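Local coordinates for protein alpha-rhamnosidase (PDB 6I60) that probably hydrolyses terminal non-reducing alpha-L-rhamnose residues in alpha-L-rhamnosides, at residues L35-T40 with N133-G138; N81-D86 with F114-W119; Y291-L296 with E303-R308. One frame throughout, in Å; residues are numbered along the deposited sequence.

How the contacts relate
Contacts 1 and 2 belong to the N-terminal immunoglobulin-like domain, their centres about 15 Å apart; contact 3 belongs to a later beta-rich domain, its centre about 39 Å from that of contact 1 and 52 Å from that of contact 2. Contact 1 joins the two sheets of the sandwich, while contact 2 sets a loop against one of them. The two meet directly, because strands 112-120 and 133-137 are neighbours in one sheet and Leu35 packs on Trp115 and Val117. Both segments of contact 2 fall between those of contact 1 in sequence. Contact 3, a hairpin, comes later and touches neither, its nearest atoms about 27 Å from contact 1 and 37 Å from contact 2.

Contact 1 (L35-T40 with N133-G138); sequences LKCEFT and NTFETG
Cys37 and Phe135 meet through sulfur and benzyl group: Cys37 SG lies 3.6 Å from Phe135 CB. The thiol approaches the ring obliquely, with Cys37 SG 4.3 Å from the Phe135 ring centroid and 34° off the normal, a Cys sulfur-aromatic contact. The sulfur reaches across because Cys37 holds SG anti to its own backbone N (chi1 174°). Phe135 places CG between its backbone N and carbonyl carbon (chi1 62°), which carries the far end of the ring away from segment 35-40, leaving CB and the base of the ring to do the touching.

The second pair is Leu35 and Asn133. Here the flat amide packs against the leucine's first side-chain carbon, Leu35 CB being 3.8 Å from Asn133 OD1. Asn133 ND2 stands 3.1 Å from Leu35 O, yet the angle is too poor for a hydrogen bond, so packing carries this pair. An alanine here would remove the amide and is likely to leave a gap beside Leu35 CB and its carbonyl.

Further out, Phe53 meets the Phe135 ring edge-to-face and Tyr113 also adjoins it, while Trp115 touches both Leu35 and Asn133. Strand 35-37 pairs with strand 52-56 in a three-stranded sheet; strand 133-137 runs between strands 44-46 and 112-120 in the other. The contact therefore spans the two sheets of the immunoglobulin-like sandwich, side chain to side chain, through its buried interior.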
loop_
_atom_site.group_PDB
_atom_site.type_symbol
_atom_site.label_atom_id
_atom_site.label_comp_id
_atom_site.label_asym_id
_atom_site.label_seq_id
_atom_site.Cartn_x
_atom_site.Cartn_y
_atom_site.Cartn_z
ATOM N N LEU A 35 -3.098 -18.815 10.664
ATOM C CA LEU A 35 -2.835 -19.461 9.385
ATOM C C LEU A 35 -3.460 -18.641 8.264
ATOM O O LEU A 35 -4.667 -18.369 8.278
ATOM C CB LEU A 35 -3.379 -20.888 9.391
ATOM C CG LEU A 35 -2.444 -21.939 9.993
ATOM C CD1 LEU A 35 -2.562 -21.960 11.509
ATOM C CD2 LEU A 35 -2.754 -23.306 9.413
ATOM N N LYS A 36 -2.641 -18.248 7.292
ATOM C CA LYS A 36 -3.074 -17.388 6.201
ATOM C C LYS A 36 -2.850 -18.091 4.871
ATOM O O LYS A 36 -1.779 -18.659 4.634
ATOM C CB LYS A 36 -2.322 -16.052 6.225
ATOM C CG LYS A 36 -2.337 -15.352 7.574
ATOM C CD LYS A 36 -2.603 -13.862 7.430
ATOM C CE LYS A 36 -1.939 -13.073 8.549
ATOM N NZ LYS A 36 -0.560 -12.640 8.181
ATOM N N CYS A 37 -3.866 -18.059 4.017
ATOM C CA CYS A 37 -3.745 -18.455 2.623
ATOM C C CYS A 37 -3.835 -17.201 1.767
ATOM O O CYS A 37 -4.770 -16.409 1.922
ATOM C CB CYS A 37 -4.836 -19.451 2.228
ATOM S SG CYS A 37 -4.853 -19.854 0.469
ATOM N N GLU A 38 -2.857 -17.018 0.879
ATOM C CA GLU A 38 -2.704 -15.774 0.126
ATOM C C GLU A 38 -2.566 -14.573 1.061
ATOM O O GLU A 38 -3.027 -13.473 0.748
ATOM C CB GLU A 38 -3.863 -15.562 -0.855
ATOM C CG GLU A 38 -3.779 -16.417 -2.109
ATOM C CD GLU A 38 -2.509 -16.165 -2.898
ATOM O OE1 GLU A 38 -2.514 -15.261 -3.762
ATOM O OE2 GLU A 38 -1.506 -16.869 -2.650
ATOM N N PHE A 39 -1.936 -14.791 2.219
ATOM C CA PHE A 39 -1.714 -13.744 3.218
ATOM C C PHE A 39 -3.033 -13.136 3.690
ATOM O O PHE A 39 -3.136 -11.928 3.917
ATOM C CB PHE A 39 -0.771 -12.664 2.688
ATOM C CG PHE A 39 0.553 -13.196 2.230
ATOM C CD1 PHE A 39 1.564 -13.450 3.143
ATOM C CD2 PHE A 39 0.786 -13.453 0.888
ATOM C CE1 PHE A 39 2.783 -13.943 2.726
ATOM C CE2 PHE A 39 2.005 -13.948 0.464
ATOM C CZ PHE A 39 3.003 -14.195 1.384
ATOM N N THR A 40 -4.050 -13.982 3.845
ATOM C CA THR A 40 -5.356 -13.540 4.308
ATOM C C THR A 40 -6.009 -14.667 5.092
ATOM O O THR A 40 -5.917 -15.835 4.705
ATOM C CB THR A 40 -6.257 -13.122 3.139
ATOM O OG1 THR A 40 -5.537 -12.237 2.274
ATOM C CG2 THR A 40 -7.511 -12.421 3.653
ATOM N N ASN A 133 -8.379 -24.495 8.887
ATOM C CA ASN A 133 -8.644 -23.264 8.165
ATOM C C ASN A 133 -9.302 -23.592 6.826
ATOM O O ASN A 133 -9.582 -24.750 6.507
ATOM C CB ASN A 133 -7.356 -22.461 7.981
ATOM C CG ASN A 133 -7.144 -21.442 9.084
ATOM O OD1 ASN A 133 -6.948 -21.800 10.247
ATOM N ND2 ASN A 133 -7.190 -20.163 8.725
ATOM N N THR A 134 -9.550 -22.557 6.028
ATOM C CA THR A 134 -10.350 -22.717 4.824
ATOM C C THR A 134 -9.923 -21.692 3.785
ATOM O O THR A 134 -9.660 -20.536 4.120
ATOM C CB THR A 134 -11.845 -22.565 5.145
ATOM O OG1 THR A 134 -12.331 -23.772 5.747
ATOM C CG2 THR A 134 -12.658 -22.265 3.892
ATOM N N PHE A 135 -9.837 -22.128 2.529
ATOM C CA PHE A 135 -9.707 -21.209 1.407
ATOM C C PHE A 135 -10.610 -21.688 0.282
ATOM O O PHE A 135 -10.625 -22.881 -0.039
ATOM C CB PHE A 135 -8.249 -21.088 0.932
ATOM C CG PHE A 135 -7.657 -22.370 0.414
ATOM C CD1 PHE A 135 -7.112 -23.299 1.285
ATOM C CD2 PHE A 135 -7.618 -22.630 -0.947
ATOM C CE1 PHE A 135 -6.557 -24.471 0.810
ATOM C CE2 PHE A 135 -7.064 -23.802 -1.428
ATOM C CZ PHE A 135 -6.532 -24.722 -0.549
ATOM N N GLU A 136 -11.377 -20.767 -0.294
ATOM C CA GLU A 136 -12.325 -21.076 -1.357
ATOM C C GLU A 136 -11.814 -20.521 -2.679
ATOM O O GLU A 136 -11.395 -19.361 -2.752
ATOM C CB GLU A 136 -13.708 -20.497 -1.049
ATOM C CG GLU A 136 -14.681 -20.581 -2.216
ATOM C CD GLU A 136 -16.125 -20.382 -1.796
ATOM O OE1 GLU A 136 -16.385 -20.280 -0.579
ATOM O OE2 GLU A 136 -17.000 -20.319 -2.685
ATOM N N THR A 137 -11.855 -21.348 -3.718
ATOM C CA THR A 137 -11.446 -20.912 -5.043
ATOM C C THR A 137 -12.589 -20.180 -5.733
ATOM O O THR A 137 -13.762 -20.523 -5.557
ATOM C CB THR A 137 -10.997 -22.106 -5.887
ATOM O OG1 THR A 137 -11.988 -23.137 -5.826
ATOM C CG2 THR A 137 -9.675 -22.655 -5.371
ATOM N N GLY A 138 -12.232 -19.196 -6.536
ATOM C CA GLY A 138 -13.188 -18.420 -7.278
ATOM C C GLY A 138 -13.565 -19.135 -8.547
ATOM O O GLY A 138 -13.763 -20.327 -8.543
#

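Contact 2 (N81-D86 with F114-W119); sequences NDNIGD and FWKVRW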
loop_
_atom_site.group_PDB
_atom_site.type_symbol
_atom_site.label_atom_id
_atom_site.label_comp_id
_atom_site.label_asym_id
_atom_site.label_seq_id
_atom_site.Cartn_x
_atom_site.Cartn_y
_atom_site.Cartn_z
ATOM N N ASN A 81 -10.492 -34.193 9.149
ATOM C CA ASN A 81 -10.410 -34.600 10.546
ATOM C C ASN A 81 -9.922 -36.031 10.719
ATOM O O ASN A 81 -9.996 -36.560 11.836
ATOM C CB ASN A 81 -11.770 -34.419 11.220
ATOM C CG ASN A 81 -12.141 -32.958 11.398
ATOM O OD1 ASN A 81 -11.271 -32.096 11.533
ATOM N ND2 ASN A 81 -13.438 -32.673 11.400
ATOM N N ASP A 82 -9.431 -36.662 9.653
ATOM C CA ASP A 82 -8.862 -38.001 9.719
ATOM C C ASP A 82 -7.370 -38.015 9.408
ATOM O O ASP A 82 -6.795 -39.096 9.234
ATOM C CB ASP A 82 -9.607 -38.939 8.766
ATOM C CG ASP A 82 -10.628 -39.800 9.482
ATOM O OD1 ASP A 82 -11.825 -39.719 9.133
ATOM O OD2 ASP A 82 -10.233 -40.557 10.394
ATOM N N ASN A 83 -6.734 -36.844 9.332
ATOM C CA ASN A 83 -5.289 -36.729 9.113
ATOM C C ASN A 83 -4.860 -37.385 7.801
ATOM O O ASN A 83 -3.795 -38.000 7.714
ATOM C CB ASN A 83 -4.498 -37.308 10.290
ATOM C CG ASN A 83 -5.087 -36.929 11.634
ATOM O OD1 ASN A 83 -5.123 -35.754 12.001
ATOM N ND2 ASN A 83 -5.551 -37.925 12.381
ATOM N N ILE A 84 -5.688 -37.248 6.767
ATOM C CA ILE A 84 -5.393 -37.817 5.459
ATOM C C ILE A 84 -5.220 -36.688 4.450
ATOM O O ILE A 84 -5.910 -35.665 4.503
ATOM C CB ILE A 84 -6.486 -38.805 4.993
ATOM C CG1 ILE A 84 -7.775 -38.066 4.634
ATOM C CG2 ILE A 84 -6.749 -39.856 6.058
ATOM C CD1 ILE A 84 -7.971 -37.909 3.144
ATOM N N GLY A 85 -4.290 -36.887 3.522
ATOM C CA GLY A 85 -4.029 -35.887 2.506
ATOM C C GLY A 85 -4.886 -36.072 1.273
ATOM O O GLY A 85 -4.421 -36.609 0.264
ATOM N N ASP A 86 -6.142 -35.623 1.347
ATOM C CA ASP A 86 -7.074 -35.833 0.241
ATOM C C ASP A 86 -6.565 -35.186 -1.039
ATOM O O ASP A 86 -6.533 -35.822 -2.098
ATOM C CB ASP A 86 -8.458 -35.298 0.607
ATOM C CG ASP A 86 -9.518 -35.704 -0.397
ATOM O OD1 ASP A 86 -10.652 -36.007 0.026
ATOM O OD2 ASP A 86 -9.219 -35.720 -1.610
ATOM N N PHE A 114 -9.872 -27.254 2.895
ATOM C CA PHE A 114 -9.525 -27.149 4.303
ATOM C C PHE A 114 -8.059 -27.519 4.475
ATOM O O PHE A 114 -7.522 -28.332 3.717
ATOM C CB PHE A 114 -10.406 -28.063 5.171
ATOM C CG PHE A 114 -11.878 -27.946 4.880
ATOM C CD1 PHE A 114 -12.449 -28.629 3.817
ATOM C CD2 PHE A 114 -12.695 -27.156 5.674
ATOM C CE1 PHE A 114 -13.798 -28.518 3.546
ATOM C CE2 PHE A 114 -14.048 -27.045 5.410
ATOM C CZ PHE A 114 -14.599 -27.728 4.345
ATOM N N TRP A 115 -7.410 -26.921 5.473
ATOM C CA TRP A 115 -6.001 -27.215 5.689
ATOM C C TRP A 115 -5.612 -26.951 7.135
ATOM O O TRP A 115 -6.039 -25.960 7.732
ATOM C CB TRP A 115 -5.106 -26.407 4.738
ATOM C CG TRP A 115 -5.036 -24.930 5.014
ATOM C CD1 TRP A 115 -6.053 -24.024 4.910
ATOM C CD2 TRP A 115 -3.876 -24.185 5.413
ATOM N NE1 TRP A 115 -5.599 -22.765 5.229
ATOM C CE2 TRP A 115 -4.268 -22.838 5.541
ATOM C CE3 TRP A 115 -2.546 -24.530 5.680
ATOM C CZ2 TRP A 115 -3.378 -21.835 5.925
ATOM C CZ3 TRP A 115 -1.664 -23.533 6.059
ATOM C CH2 TRP A 115 -2.084 -22.202 6.178
ATOM N N LYS A 116 -4.810 -27.858 7.687
ATOM C CA LYS A 116 -4.157 -27.706 8.977
ATOM C C LYS A 116 -2.652 -27.851 8.784
ATOM O O LYS A 116 -2.176 -28.174 7.692
ATOM C CB LYS A 116 -4.671 -28.735 9.991
ATOM C CG LYS A 116 -6.023 -29.335 9.645
ATOM C CD LYS A 116 -6.239 -30.664 10.353
ATOM C CE LYS A 116 -5.422 -31.773 9.709
ATOM N NZ LYS A 116 -5.640 -33.085 10.380
ATOM N N VAL A 117 -1.893 -27.617 9.852
ATOM C CA VAL A 117 -0.439 -27.715 9.762
ATOM C C VAL A 117 0.123 -28.032 11.142
ATOM O O VAL A 117 -0.390 -27.564 12.162
ATOM C CB VAL A 117 0.174 -26.423 9.165
ATOM C CG1 VAL A 117 0.021 -25.255 10.116
ATOM C CG2 VAL A 117 1.638 -26.635 8.807
ATOM N N ARG A 118 1.168 -28.854 11.161
ATOM C CA ARG A 118 1.970 -29.125 12.345
ATOM C C ARG A 118 3.385 -28.614 12.123
ATOM O O ARG A 118 3.821 -28.399 10.988
ATOM C CB ARG A 118 2.013 -30.623 12.669
ATOM C CG ARG A 118 0.664 -31.257 12.937
ATOM C CD ARG A 118 0.813 -32.712 13.371
ATOM N NE ARG A 118 1.671 -33.480 12.470
ATOM C CZ ARG A 118 1.495 -34.767 12.187
ATOM N NH1 ARG A 118 0.492 -35.437 12.736
ATOM N NH2 ARG A 118 2.326 -35.386 11.361
ATOM N N TRP A 119 4.110 -28.432 13.222
ATOM C CA TRP A 119 5.488 -27.972 13.152
ATOM C C TRP A 119 6.319 -28.706 14.192
ATOM O O TRP A 119 5.821 -29.096 15.250
ATOM C CB TRP A 119 5.591 -26.453 13.357
ATOM C CG TRP A 119 5.415 -26.012 14.779
ATOM C CD1 TRP A 119 4.273 -26.078 15.522
ATOM C CD2 TRP A 119 6.413 -25.428 15.627
ATOM N NE1 TRP A 119 4.498 -25.574 16.782
ATOM C CE2 TRP A 119 5.803 -25.167 16.871
ATOM C CE3 TRP A 119 7.762 -25.099 15.457
ATOM C CZ2 TRP A 119 6.495 -24.595 17.938
ATOM C CZ3 TRP A 119 8.448 -24.532 16.516
ATOM C CH2 TRP A 119 7.812 -24.285 17.741
#
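Asn83 and Lys116 are the nearest residues of the two backbones, yet their CA atoms stay 9.1 Å apart: a loop without regular structure passes beside an extended strand, and the long Lys116 side chain bridges most of the distance. Its CB points toward the loop, and the chain is extended except for a bend at chi3 (-75°), which brings the ammonium group up to the turn at Asn83. Asn83 crosses it at about a right angle. With CG anti to its carbonyl carbon, beside the backbone N, Asn83 turns its amide oxygen to the lysine, and Asn83 OD1 comes to 3.2 Å from Lys116 NZ. The backbone of Asn83 has left-handed phi and psi (59° and 38°), and Asn83 CA itself lies 3.9 Å from Lys116 NZ, so the ammonium group adjoins the turn as well as the amide.

The loop leads from helix 77-80 toward strand 88-89, while segment 114-119 lies on strand 112-120, which is bordered by strands 68-74 and 133-137 in the larger sheet of the immunoglobulin-like domain. Just before the loop, Ile80 at the end of the helix accepts a hydrogen bond from Lys116 NZ through its backbone oxygen, and the Phe129 ring makes a cation-pi contact with the same lysine.

A buried lysine thus brings its positive end to the backbone carbonyl of Ile80; the C-terminal end of so short a helix may add slightly to the attraction. The two electronegative oxygens, of Ile80 and of the Asn83 amide, and the pi face of the aromatic ring would probably stabilise the charge, while Asn83 itself remains at the solvent-facing margin.

Contact 3 (Y291-L296 with E303-R308); sequences YGPITL and EIYDGR
Pro293 and Tyr305 fit as a bump against a flat wall: Pro293 CB rests 3.7 Å from the Tyr305 ring centroid, 17° off the normal, a CH-pi contact over one face. Pro293 CG continues along the ring toward its phenol end, 3.5 Å from Tyr305 CZ. Tyr305 swings its ring away from its own amide nitrogen (chi1 -169°), which brings it against Pro293. Ile294 meets the ring obliquely from the same side as the proline, and Ile294 CG1 lies 3.5 Å from Tyr305 CD2. The ring thus lies across both side chains, Pro293 against its CE1 and CZ part and Ile294 near CD2 and CE2, while Arg430 borders both Ile294 and Tyr305.

These residues lie on a beta hairpin, strand 288-298 folding back on strand 302-306 in the alpha-L-rhamnosidase N-terminal domain. Ile294 and Tyr305 form an antiparallel non-hydrogen-bonded pair. Thr295 N donates to Ile304 O at 3.0 Å and Ile304 N to Leu296 O at 3.1 Å, so two residues of one strand face a single isoleucine of the other. Asp306 N donates a hydrogen bond to Pro293 O (2.9 Å).

Ile304 branches beside Thr295 and Leu296: its CB and CG2 lie against the threonine hydroxyl, and Ile304 CD1 reaches Leu296 CB at 3.9 Å. A bound triethylene glycol, probably from the crystallisation liquor, also adjoins the Ile304 side chain. At the end of the paired region, Asp306 OD2 accepts from Arg308 N, an Asx turn, and the Arg308 guanidinium grips the carboxylate in a side-on salt bridge, Arg308 NH2 to Asp306 OD1 (2.8 Å) and Arg308 NE to Asp306 OD2. Strand 414-418 runs parallel along the other edge of strand 302-306, and Ile304 packs there on Val416.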
loop_
_atom_site.group_PDB
_atom_site.type_symbol
_atom_site.label_atom_id
_atom_site.label_comp_id
_atom_site.label_asym_id
_atom_site.label_seq_id
_atom_site.Cartn_x
_atom_site.Cartn_y
_atom_site.Cartn_z
ATOM N N TYR A 291 -31.865 4.368 -15.873
ATOM C CA TYR A 291 -31.107 5.401 -15.184
ATOM C C TYR A 291 -31.806 5.748 -13.877
ATOM O O TYR A 291 -33.038 5.771 -13.809
ATOM C CB TYR A 291 -30.960 6.653 -16.052
ATOM C CG TYR A 291 -29.804 6.593 -17.026
ATOM C CD1 TYR A 291 -28.671 5.842 -16.743
ATOM C CD2 TYR A 291 -29.848 7.284 -18.230
ATOM C CE1 TYR A 291 -27.613 5.782 -17.631
ATOM C CE2 TYR A 291 -28.795 7.230 -19.124
ATOM C CZ TYR A 291 -27.681 6.479 -18.819
ATOM O OH TYR A 291 -26.632 6.426 -19.708
ATOM N N GLY A 292 -31.015 6.013 -12.840
ATOM C CA GLY A 292 -31.561 6.266 -11.530
ATOM C C GLY A 292 -31.279 7.662 -11.018
ATOM O O GLY A 292 -31.254 8.640 -11.772
ATOM N N PRO A 293 -31.068 7.777 -9.705
ATOM C CA PRO A 293 -30.822 9.104 -9.123
ATOM C C PRO A 293 -29.465 9.687 -9.486
ATOM O O PRO A 293 -29.357 10.907 -9.651
ATOM C CB PRO A 293 -30.946 8.852 -7.614
ATOM C CG PRO A 293 -30.634 7.401 -7.447
ATOM C CD PRO A 293 -31.135 6.718 -8.683
ATOM N N ILE A 294 -28.431 8.862 -9.620
ATOM C CA ILE A 294 -27.087 9.367 -9.881
ATOM C C ILE A 294 -26.964 9.740 -11.351
ATOM O O ILE A 294 -27.237 8.924 -12.239
ATOM C CB ILE A 294 -26.026 8.329 -9.482
ATOM C CG1 ILE A 294 -26.067 8.075 -7.976
ATOM C CG2 ILE A 294 -24.641 8.804 -9.888
ATOM C CD1 ILE A 294 -26.519 6.685 -7.607
ATOM N N THR A 295 -26.554 10.982 -11.612
ATOM C CA THR A 295 -26.296 11.429 -12.976
ATOM C C THR A 295 -24.811 11.303 -13.288
ATOM O O THR A 295 -24.310 10.197 -13.512
ATOM C CB THR A 295 -26.762 12.873 -13.182
ATOM O OG1 THR A 295 -25.959 13.757 -12.390
ATOM C CG2 THR A 295 -28.223 13.023 -12.780
ATOM N N LEU A 296 -24.096 12.425 -13.295
ATOM C CA LEU A 296 -22.668 12.407 -13.565
ATOM C C LEU A 296 -21.900 11.905 -12.350
ATOM O O LEU A 296 -22.245 12.213 -11.205
ATOM C CB LEU A 296 -22.180 13.803 -13.951
ATOM C CG LEU A 296 -22.892 14.461 -15.132
ATOM C CD1 LEU A 296 -22.366 15.871 -15.349
ATOM C CD2 LEU A 296 -22.722 13.623 -16.384
ATOM N N GLU A 303 -19.826 13.472 -7.670
ATOM C CA GLU A 303 -21.027 12.746 -8.051
ATOM C C GLU A 303 -22.249 13.600 -7.751
ATOM O O GLU A 303 -22.273 14.338 -6.762
ATOM C CB GLU A 303 -21.112 11.396 -7.313
ATOM C CG GLU A 303 -22.521 10.911 -6.994
ATOM C CD GLU A 303 -22.559 9.965 -5.804
ATOM O OE1 GLU A 303 -21.730 9.032 -5.759
ATOM O OE2 GLU A 303 -23.419 10.151 -4.914
ATOM N N ILE A 304 -23.257 13.505 -8.617
ATOM C CA ILE A 304 -24.523 14.210 -8.452
ATOM C C ILE A 304 -25.618 13.180 -8.208
ATOM O O ILE A 304 -25.766 12.229 -8.984
ATOM C CB ILE A 304 -24.846 15.079 -9.678
ATOM C CG1 ILE A 304 -23.773 16.152 -9.867
ATOM C CG2 ILE A 304 -26.219 15.710 -9.541
ATOM C CD1 ILE A 304 -23.450 16.429 -11.312
ATOM N N TYR A 305 -26.383 13.371 -7.133
ATOM C CA TYR A 305 -27.452 12.457 -6.737
ATOM C C TYR A 305 -28.761 13.235 -6.682
ATOM O O TYR A 305 -28.965 14.056 -5.781
ATOM C CB TYR A 305 -27.142 11.812 -5.387
ATOM C CG TYR A 305 -28.049 10.659 -5.007
ATOM C CD1 TYR A 305 -29.332 10.884 -4.519
ATOM C CD2 TYR A 305 -27.616 9.345 -5.120
ATOM C CE1 TYR A 305 -30.157 9.834 -4.167
ATOM C CE2 TYR A 305 -28.434 8.289 -4.769
ATOM C CZ TYR A 305 -29.704 8.540 -4.293
ATOM O OH TYR A 305 -30.525 7.492 -3.943
ATOM N N ASP A 306 -29.651 12.972 -7.636
ATOM C CA ASP A 306 -30.961 13.617 -7.694
ATOM C C ASP A 306 -31.974 12.677 -7.051
ATOM O O ASP A 306 -32.372 11.672 -7.647
ATOM C CB ASP A 306 -31.342 13.954 -9.131
ATOM C CG ASP A 306 -32.544 14.878 -9.216
ATOM O OD1 ASP A 306 -32.629 15.662 -10.186
ATOM O OD2 ASP A 306 -33.405 14.819 -8.312
ATOM N N GLY A 307 -32.393 13.007 -5.826
ATOM C CA GLY A 307 -33.336 12.166 -5.111
ATOM C C GLY A 307 -34.714 12.110 -5.736
ATOM O O GLY A 307 -35.482 11.190 -5.437
ATOM N N ARG A 308 -35.046 13.074 -6.595
ATOM C CA ARG A 308 -36.346 13.050 -7.253
ATOM C C ARG A 308 -36.434 11.933 -8.286
ATOM O O ARG A 308 -37.504 11.341 -8.466
ATOM C CB ARG A 308 -36.629 14.407 -7.897
ATOM C CG ARG A 308 -36.658 15.564 -6.906
ATOM C CD ARG A 308 -36.595 16.906 -7.614
ATOM N NE ARG A 308 -35.522 16.950 -8.604
ATOM C CZ ARG A 308 -35.360 17.929 -9.488
ATOM N NH1 ARG A 308 -36.205 18.951 -9.509
ATOM N NH2 ARG A 308 -34.354 17.886 -10.353
#